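Local coordinates for fimbrial protein MyfA (Yersinia enterocolitica, PDB 5LND) that forms the major pilus subunit of Myf fimbriae, probable virulence factors of pathogenic Yersinia enterocolitica, its copies assembling into a large, protease- and chaotrope-resistant structure, at residues 2-7 and 122-127; 105-110 and 118-123. One frame throughout, in Å; residues are numbered along the deposited sequence.

Interaction 1: residues 2-7 and 122-127; sequences FSVEFK and KDISAT
The F6 ring receives the I124 methyl CD1 over one face, a CH-pi contact 4.1 Å from CD1 to the ring centroid and 12° off the normal. Its edge meets the backbone of the other strand, where S125 C and A126 N lie close to the ring plane. A126 CB comes in obliquely, 3.4 Å from F6 CE2. F2 is met differently: K122 CB reaches the ring edge near its plane, 3.7 Å from F2 CZ, before the lysine tail bends away. I124 spreads over two neighbours. With CG1 set between its backbone N and carbonyl carbon (chi1 51°), CD1 sits over the ring while the other branch, CG2, touches V4 CG1 at 3.7 Å and F6 CB at 4.0 Å. No hydrogen bond crosses between the segments, whose axes run nearly parallel, 6.4 Å apart at closest approach. The two strands belong to different sheets of the Ig-like beta sandwich, which meet here through side chains. Strand 3-8 is hydrogen-bonded to strand 22-30, whose F25 stacks with F6 and whose L27 packs on V4 and F6; strand 118-130, in the other sheet, is paired through its backbone with strand 97-108.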
ATOM      1  N   PHE B   2     -19.424  28.780  10.219  1.00 25.79           N
ATOM      2  CA  PHE B   2     -18.513  27.870   9.525  1.00 23.81           C
ATOM      3  C   PHE B   2     -18.832  26.416   9.860  1.00 25.32           C
ATOM      4  O   PHE B   2     -18.958  26.042  11.033  1.00 24.90           O
ATOM      5  CB  PHE B   2     -17.058  28.199   9.884  1.00 22.89           C
ATOM      6  CG  PHE B   2     -16.099  27.023   9.773  1.00 24.71           C
ATOM      7  CD1 PHE B   2     -15.495  26.707   8.558  1.00 25.07           C
ATOM      8  CD2 PHE B   2     -15.769  26.263  10.893  1.00 22.44           C
ATOM      9  CE1 PHE B   2     -14.615  25.639   8.458  1.00 22.53           C
ATOM     10  CE2 PHE B   2     -14.885  25.204  10.793  1.00 22.09           C
ATOM     11  CZ  PHE B   2     -14.310  24.892   9.578  1.00 20.87           C
ATOM     12  N   SER B   3     -18.950  25.603   8.817  1.00 21.49           N
ATOM     13  CA  SER B   3     -19.265  24.198   8.970  1.00 21.49           C
ATOM     14  C   SER B   3     -18.591  23.430   7.854  1.00 24.26           C
ATOM     15  O   SER B   3     -18.353  23.973   6.779  1.00 25.89           O
ATOM     16  CB  SER B   3     -20.767  23.980   8.888  1.00 23.45           C
ATOM     17  OG  SER B   3     -21.210  24.028   7.548  1.00 25.54           O
ATOM     18  N   VAL B   4     -18.275  22.165   8.112  1.00 23.94           N
ATOM     19  CA  VAL B   4     -17.695  21.287   7.098  1.00 23.00           C
ATOM     20  C   VAL B   4     -18.443  19.963   7.127  1.00 22.32           C
ATOM     21  O   VAL B   4     -18.846  19.511   8.190  1.00 25.68           O
ATOM     22  CB  VAL B   4     -16.201  21.023   7.375  1.00 22.26           C
ATOM     23  CG1 VAL B   4     -15.584  20.174   6.283  1.00 21.85           C
ATOM     24  CG2 VAL B   4     -15.452  22.323   7.494  1.00 22.04           C
ATOM     25  N   GLU B   5     -18.672  19.351   5.972  1.00 21.15           N
ATOM     26  CA  GLU B   5     -19.103  17.957   5.970  1.00 23.18           C
ATOM     27  C   GLU B   5     -18.265  17.140   5.014  1.00 21.48           C
ATOM     28  O   GLU B   5     -18.063  17.530   3.874  1.00 21.54           O
ATOM     29  CB  GLU B   5     -20.583  17.795   5.630  1.00 26.88           C
ATOM     30  CG  GLU B   5     -21.018  16.318   5.462  1.00 32.27           C
ATOM     31  CD  GLU B   5     -21.045  15.499   6.771  1.00 33.41           C
ATOM     32  OE1 GLU B   5     -20.021  15.419   7.488  1.00 33.71           O
ATOM     33  OE2 GLU B   5     -22.103  14.901   7.071  1.00 35.04           O
ATOM     34  N   PHE B   6     -17.792  15.998   5.492  1.00 22.01           N
ATOM     35  CA  PHE B   6     -16.943  15.119   4.707  1.00 23.05           C
ATOM     36  C   PHE B   6     -17.388  13.669   4.891  1.00 24.04           C
ATOM     37  O   PHE B   6     -17.331  13.128   5.994  1.00 23.63           O
ATOM     38  CB  PHE B   6     -15.495  15.291   5.149  1.00 22.20           C
ATOM     39  CG  PHE B   6     -14.514  14.521   4.323  1.00 20.09           C
ATOM     40  CD1 PHE B   6     -14.286  14.864   3.005  1.00 18.79           C
ATOM     41  CD2 PHE B   6     -13.805  13.470   4.871  1.00 20.10           C
ATOM     42  CE1 PHE B   6     -13.377  14.170   2.238  1.00 16.26           C
ATOM     43  CE2 PHE B   6     -12.887  12.774   4.114  1.00 18.98           C
ATOM     44  CZ  PHE B   6     -12.676  13.126   2.794  1.00 17.37           C
ATOM     45  N   LYS B   7     -17.838  13.049   3.806  1.00 22.94           N
ATOM     46  CA  LYS B   7     -18.393  11.709   3.863  1.00 23.99           C
ATOM     47  C   LYS B   7     -17.874  10.894   2.706  1.00 21.29           C
ATOM     48  O   LYS B   7     -17.540  11.442   1.662  1.00 20.37           O
ATOM     49  CB  LYS B   7     -19.917  11.757   3.773  1.00 24.26           C
ATOM     50  CG  LYS B   7     -20.587  12.503   4.898  1.00 28.78           C
ATOM     51  CD  LYS B   7     -22.077  12.210   4.952  1.00 34.29           C
ATOM     52  CE  LYS B   7     -22.752  12.532   3.634  1.00 38.48           C
ATOM     53  NZ  LYS B   7     -24.237  12.546   3.767  1.00 42.34           N
ATOM     54  N   LYS B 122     -10.693  22.945  11.036  1.00 20.18           N
ATOM     55  CA  LYS B 122     -11.381  21.785  11.580  1.00 20.48           C
ATOM     56  C   LYS B 122     -10.852  20.521  10.922  1.00 20.47           C
ATOM     57  O   LYS B 122     -10.688  20.485   9.702  1.00 21.42           O
ATOM     58  CB  LYS B 122     -12.882  21.909  11.315  1.00 19.89           C
ATOM     59  CG  LYS B 122     -13.714  20.751  11.846  1.00 23.45           C
ATOM     60  CD  LYS B 122     -15.211  20.965  11.632  1.00 22.18           C
ATOM     61  CE  LYS B 122     -16.025  20.409  12.789  1.00 25.46           C
ATOM     62  NZ  LYS B 122     -15.570  19.060  13.208  1.00 29.41           N
ATOM     63  N   ASP B 123     -10.593  19.490  11.720  1.00 19.04           N
ATOM     64  CA  ASP B 123     -10.191  18.198  11.181  1.00 19.66           C
ATOM     65  C   ASP B 123     -11.338  17.452  10.510  1.00 19.74           C
ATOM     66  O   ASP B 123     -12.462  17.429  11.014  1.00 20.96           O
ATOM     67  CB  ASP B 123      -9.683  17.292  12.291  1.00 20.64           C
ATOM     68  CG  ASP B 123      -8.312  17.650  12.767  1.00 21.25           C
ATOM     69  OD1 ASP B 123      -7.526  18.261  12.016  1.00 17.88           O
ATOM     70  OD2 ASP B 123      -8.026  17.274  13.916  1.00 22.94           O
ATOM     71  N   ILE B 124     -11.034  16.795   9.400  1.00 17.34           N
ATOM     72  CA  ILE B 124     -11.994  15.908   8.768  1.00 18.97           C
ATOM     73  C   ILE B 124     -11.445  14.487   8.762  1.00 19.32           C
ATOM     74  O   ILE B 124     -10.234  14.284   8.852  1.00 21.28           O
ATOM     75  CB  ILE B 124     -12.327  16.355   7.338  1.00 19.63           C
ATOM     76  CG1 ILE B 124     -11.050  16.580   6.532  1.00 17.70           C
ATOM     77  CG2 ILE B 124     -13.177  17.612   7.354  1.00 19.89           C
ATOM     78  CD1 ILE B 124     -11.309  16.857   5.086  1.00 17.45           C
ATOM     79  N   SER B 125     -12.342  13.511   8.666  1.00 18.13           N
ATOM     80  CA  SER B 125     -11.961  12.102   8.668  1.00 20.25           C
ATOM     81  C   SER B 125     -13.118  11.276   8.098  1.00 20.67           C
ATOM     82  O   SER B 125     -14.281  11.463   8.479  1.00 20.49           O
ATOM     83  CB  SER B 125     -11.592  11.647  10.090  1.00 20.46           C
ATOM     84  OG  SER B 125     -11.095  10.323  10.123  1.00 22.65           O
ATOM     85  N   ALA B 126     -12.806  10.394   7.153  1.00 19.68           N
ATOM     86  CA  ALA B 126     -13.806   9.490   6.588  1.00 21.22           C
ATOM     87  C   ALA B 126     -13.143   8.227   6.041  1.00 21.08           C
ATOM     88  O   ALA B 126     -11.960   8.232   5.703  1.00 20.19           O
ATOM     89  CB  ALA B 126     -14.619  10.180   5.501  1.00 20.34           C
ATOM     90  N   THR B 127     -13.906   7.142   5.958  1.00 20.95           N
ATOM     91  CA  THR B 127     -13.377   5.900   5.411  1.00 21.58           C
ATOM     92  C   THR B 127     -14.271   5.405   4.290  1.00 20.01           C
ATOM     93  O   THR B 127     -15.487   5.481   4.389  1.00 21.36           O
ATOM     94  CB  THR B 127     -13.224   4.802   6.491  1.00 20.83           C
ATOM     95  OG1 THR B 127     -14.515   4.419   6.964  1.00 27.29           O
ATOM     96  CG2 THR B 127     -12.389   5.289   7.658  1.00 18.06           C
TER

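Interaction 2: residues 105-110 and 118-123; sequences VEEYVE and VINSKD
Two consecutive residues, I119 and N120, face the single residue E107, making a classic beta bulge. The backbone of I119 (phi/psi -110°/-23°) departs from extended values here, and the register moves by one before Y108 pairs with V118. The backbone N and O of E107 are both hydrogen-bonded: its N donates to N120 O at 2.8 Å, and its O accepts I119 N, also at 2.8 Å. The bulge also brings two side chains to the E107 carboxylate. N120 lies alongside it, the amide and carboxylate 24° from coplanar, and ND2 gives OE1 a nearly straight bond of 3.2 Å. I119 crosses obliquely, with CD1 3.5 Å from E107 CD. The same methyl meets V109 CG1 at 3.5 Å, the two side chains crossing at about a right angle. Because D31 approaches E107 OE2, the glutamate may be easier to protonate than usual.

These residues belong to the antiparallel hairpin of strands 97-108 and 118-130. In this self-complemented subunit, strand 118-130 is probably the donor strand, completing the Ig-like fold as in donor-strand complementation. Beyond the bulge the ladder is regular, V105 and K122 exchanging two backbone bonds. E106 and S121 form the non-hydrogen-bonded pair between, on the same face as V118, whose CG2 lies 3.8 Å from E106 OE1. A water links S121 OG to E106 OE2, while the buried carboxylate has its main partners in two arginines: R41 forms a salt bridge to OE1, which N39 also hydrogen-bonds, and R104 forms one to OE2. Y108 turns its hydroxyl away from strand 118-130 to D76.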
ATOM      1  N   VAL B 105      -9.382  21.060   7.353  1.00 15.76           N
ATOM      2  CA  VAL B 105      -9.940  22.100   6.508  1.00 19.63           C
ATOM      3  C   VAL B 105      -9.608  23.461   7.099  1.00 17.50           C
ATOM      4  O   VAL B 105      -9.669  23.635   8.306  1.00 17.95           O
ATOM      5  CB  VAL B 105     -11.453  21.943   6.369  1.00 19.91           C
ATOM      6  CG1 VAL B 105     -12.019  23.042   5.504  1.00 17.93           C
ATOM      7  CG2 VAL B 105     -11.762  20.604   5.751  1.00 18.30           C
ATOM      8  N   GLU B 106      -9.241  24.413   6.246  1.00 17.48           N
ATOM      9  CA  GLU B 106      -8.943  25.768   6.692  1.00 17.54           C
ATOM     10  C   GLU B 106      -9.637  26.828   5.830  1.00 18.14           C
ATOM     11  O   GLU B 106      -9.534  26.802   4.610  1.00 18.22           O
ATOM     12  CB  GLU B 106      -7.436  26.005   6.668  1.00 17.85           C
ATOM     13  CG  GLU B 106      -6.615  25.035   7.483  1.00 16.44           C
ATOM     14  CD  GLU B 106      -5.135  25.288   7.327  1.00 21.37           C
ATOM     15  OE1 GLU B 106      -4.756  25.877   6.296  1.00 22.95           O
ATOM     16  OE2 GLU B 106      -4.354  24.911   8.228  1.00 20.04           O
ATOM     17  N   GLU B 107     -10.333  27.758   6.474  1.00 17.85           N
ATOM     18  CA  GLU B 107     -10.925  28.901   5.788  1.00 19.24           C
ATOM     19  C   GLU B 107     -10.004  30.097   5.950  1.00 19.28           C
ATOM     20  O   GLU B 107      -9.593  30.405   7.067  1.00 18.39           O
ATOM     21  CB  GLU B 107     -12.279  29.240   6.405  1.00 20.08           C
ATOM     22  CG  GLU B 107     -12.968  30.449   5.784  1.00 20.65           C
ATOM     23  CD  GLU B 107     -14.208  30.891   6.552  1.00 21.90           C
ATOM     24  OE1 GLU B 107     -14.365  30.515   7.727  1.00 19.49           O
ATOM     25  OE2 GLU B 107     -15.028  31.625   5.975  1.00 21.56           O
ATOM     26  N   TYR B 108      -9.688  30.781   4.851  1.00 19.76           N
ATOM     27  CA  TYR B 108      -8.804  31.943   4.933  1.00 17.74           C
ATOM     28  C   TYR B 108      -9.422  33.242   4.419  1.00 20.98           C
ATOM     29  O   TYR B 108     -10.439  33.232   3.730  1.00 18.86           O
ATOM     30  CB  TYR B 108      -7.435  31.668   4.289  1.00 19.24           C
ATOM     31  CG  TYR B 108      -7.460  31.234   2.840  1.00 17.13           C
ATOM     32  CD1 TYR B 108      -7.655  32.149   1.817  1.00 16.71           C
ATOM     33  CD2 TYR B 108      -7.238  29.912   2.496  1.00 18.33           C
ATOM     34  CE1 TYR B 108      -7.658  31.754   0.499  1.00 16.66           C
ATOM     35  CE2 TYR B 108      -7.239  29.505   1.178  1.00 16.29           C
ATOM     36  CZ  TYR B 108      -7.458  30.428   0.182  1.00 18.39           C
ATOM     37  OH  TYR B 108      -7.463  30.031  -1.139  1.00 17.81           O
ATOM     38  N   VAL B 109      -8.807  34.361   4.790  1.00 22.14           N
ATOM     39  CA  VAL B 109      -9.268  35.665   4.341  1.00 22.61           C
ATOM     40  C   VAL B 109      -8.162  36.405   3.626  1.00 24.93           C
ATOM     41  O   VAL B 109      -6.993  36.036   3.730  1.00 24.89           O
ATOM     42  CB  VAL B 109      -9.793  36.561   5.494  1.00 23.00           C
ATOM     43  CG1 VAL B 109     -11.032  35.959   6.126  1.00 22.37           C
ATOM     44  CG2 VAL B 109      -8.698  36.842   6.533  1.00 20.47           C
ATOM     45  N   GLU B 110      -8.548  37.451   2.899  1.00 28.95           N
ATOM     46  CA  GLU B 110      -7.600  38.345   2.245  1.00 29.59           C
ATOM     47  C   GLU B 110      -6.813  39.140   3.282  1.00 30.76           C
ATOM     48  O   GLU B 110      -7.392  39.718   4.205  1.00 30.56           O
ATOM     49  CB  GLU B 110      -8.333  39.312   1.314  1.00 29.76           C
ATOM     50  CG  GLU B 110      -8.952  38.668   0.076  1.00 32.24           C
ATOM     51  CD  GLU B 110     -10.470  38.830   0.007  1.00 43.62           C
ATOM     52  OE1 GLU B 110     -10.998  39.858   0.483  1.00 48.80           O
ATOM     53  OE2 GLU B 110     -11.137  37.921  -0.528  1.00 42.56           O
ATOM     54  N   VAL B 118      -5.653  32.319   8.089  1.00 20.79           N
ATOM     55  CA  VAL B 118      -6.655  31.305   8.423  1.00 18.69           C
ATOM     56  C   VAL B 118      -7.545  31.786   9.560  1.00 19.75           C
ATOM     57  O   VAL B 118      -7.046  32.186  10.601  1.00 20.71           O
ATOM     58  CB  VAL B 118      -6.003  29.965   8.799  1.00 17.98           C
ATOM     59  CG1 VAL B 118      -7.036  28.997   9.332  1.00 19.83           C
ATOM     60  CG2 VAL B 118      -5.314  29.362   7.600  1.00 17.55           C
ATOM     61  N   ILE B 119      -8.861  31.733   9.365  1.00 19.02           N
ATOM     62  CA  ILE B 119      -9.798  32.235  10.364  1.00 17.99           C
ATOM     63  C   ILE B 119     -10.585  31.117  11.050  1.00 18.13           C
ATOM     64  O   ILE B 119     -11.096  31.279  12.156  1.00 18.32           O
ATOM     65  CB  ILE B 119     -10.747  33.285   9.767  1.00 17.49           C
ATOM     66  CG1 ILE B 119     -11.510  32.713   8.578  1.00 18.23           C
ATOM     67  CG2 ILE B 119      -9.969  34.522   9.359  1.00 19.18           C
ATOM     68  CD1 ILE B 119     -12.666  33.568   8.152  1.00 21.03           C
ATOM     69  N   ASN B 120     -10.688  29.982  10.378  1.00 16.39           N
ATOM     70  CA  ASN B 120     -11.352  28.813  10.940  1.00 18.16           C
ATOM     71  C   ASN B 120     -10.696  27.537  10.429  1.00 19.56           C
ATOM     72  O   ASN B 120     -10.319  27.449   9.259  1.00 17.54           O
ATOM     73  CB  ASN B 120     -12.835  28.798  10.562  1.00 19.80           C
ATOM     74  CG  ASN B 120     -13.691  29.660  11.474  1.00 19.61           C
ATOM     75  OD1 ASN B 120     -13.569  29.606  12.694  1.00 21.10           O
ATOM     76  ND2 ASN B 120     -14.577  30.448  10.879  1.00 20.91           N
ATOM     77  N   SER B 121     -10.545  26.555  11.308  1.00 18.82           N
ATOM     78  CA  SER B 121     -10.051  25.256  10.876  1.00 19.70           C
ATOM     79  C   SER B 121     -10.712  24.129  11.641  1.00 19.87           C
ATOM     80  O   SER B 121     -11.231  24.328  12.738  1.00 18.93           O
ATOM     81  CB  SER B 121      -8.531  25.158  10.970  1.00 21.19           C
ATOM     82  OG  SER B 121      -8.078  25.273  12.302  1.00 26.87           O
ATOM     83  N   LYS B 122     -10.693  22.945  11.036  1.00 20.18           N
ATOM     84  CA  LYS B 122     -11.381  21.785  11.580  1.00 20.48           C
ATOM     85  C   LYS B 122     -10.852  20.521  10.922  1.00 20.47           C
ATOM     86  O   LYS B 122     -10.688  20.485   9.702  1.00 21.42           O
ATOM     87  CB  LYS B 122     -12.882  21.909  11.315  1.00 19.89           C
ATOM     88  CG  LYS B 122     -13.714  20.751  11.846  1.00 23.45           C
ATOM     89  CD  LYS B 122     -15.211  20.965  11.632  1.00 22.18           C
ATOM     90  CE  LYS B 122     -16.025  20.409  12.789  1.00 25.46           C
ATOM     91  NZ  LYS B 122     -15.570  19.060  13.208  1.00 29.41           N
ATOM     92  N   ASP B 123     -10.593  19.490  11.720  1.00 19.04           N
ATOM     93  CA  ASP B 123     -10.191  18.198  11.181  1.00 19.66           C
ATOM     94  C   ASP B 123     -11.338  17.452  10.510  1.00 19.74           C
ATOM     95  O   ASP B 123     -12.462  17.429  11.014  1.00 20.96           O
ATOM     96  CB  ASP B 123      -9.683  17.292  12.291  1.00 20.64           C
ATOM     97  CG  ASP B 123      -8.312  17.650  12.767  1.00 21.25           C
ATOM     98  OD1 ASP B 123      -7.526  18.261  12.016  1.00 17.88           O
ATOM     99  OD2 ASP B 123      -8.026  17.274  13.916  1.00 22.94           O
TER
HETATM  100  O   HOH W   1      -5.358  24.825  11.346  1.00 24.51           O

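How the interactions relate
Along the chain, 2-7 comes first, then 105-110, and last the overlapping segments 118-123 and 122-127, which share K122 and D123. The centres of the two contacts are about 13 Å apart, and both contacts use strand 118-130. Its earlier part pairs edge to edge with strand 97-108 in interaction 2, and its later part faces strand 3-8 of the other sheet in interaction 1. The contacts also meet directly: V105 CG2 packs against V4 CG1 and I124 CG2, and F2 CB lies 3.5 Å from N120 ND2. A single C-terminal strand, probably the complementing donor, is therefore hydrogen-bonded within one sheet while its side chains pack against the other.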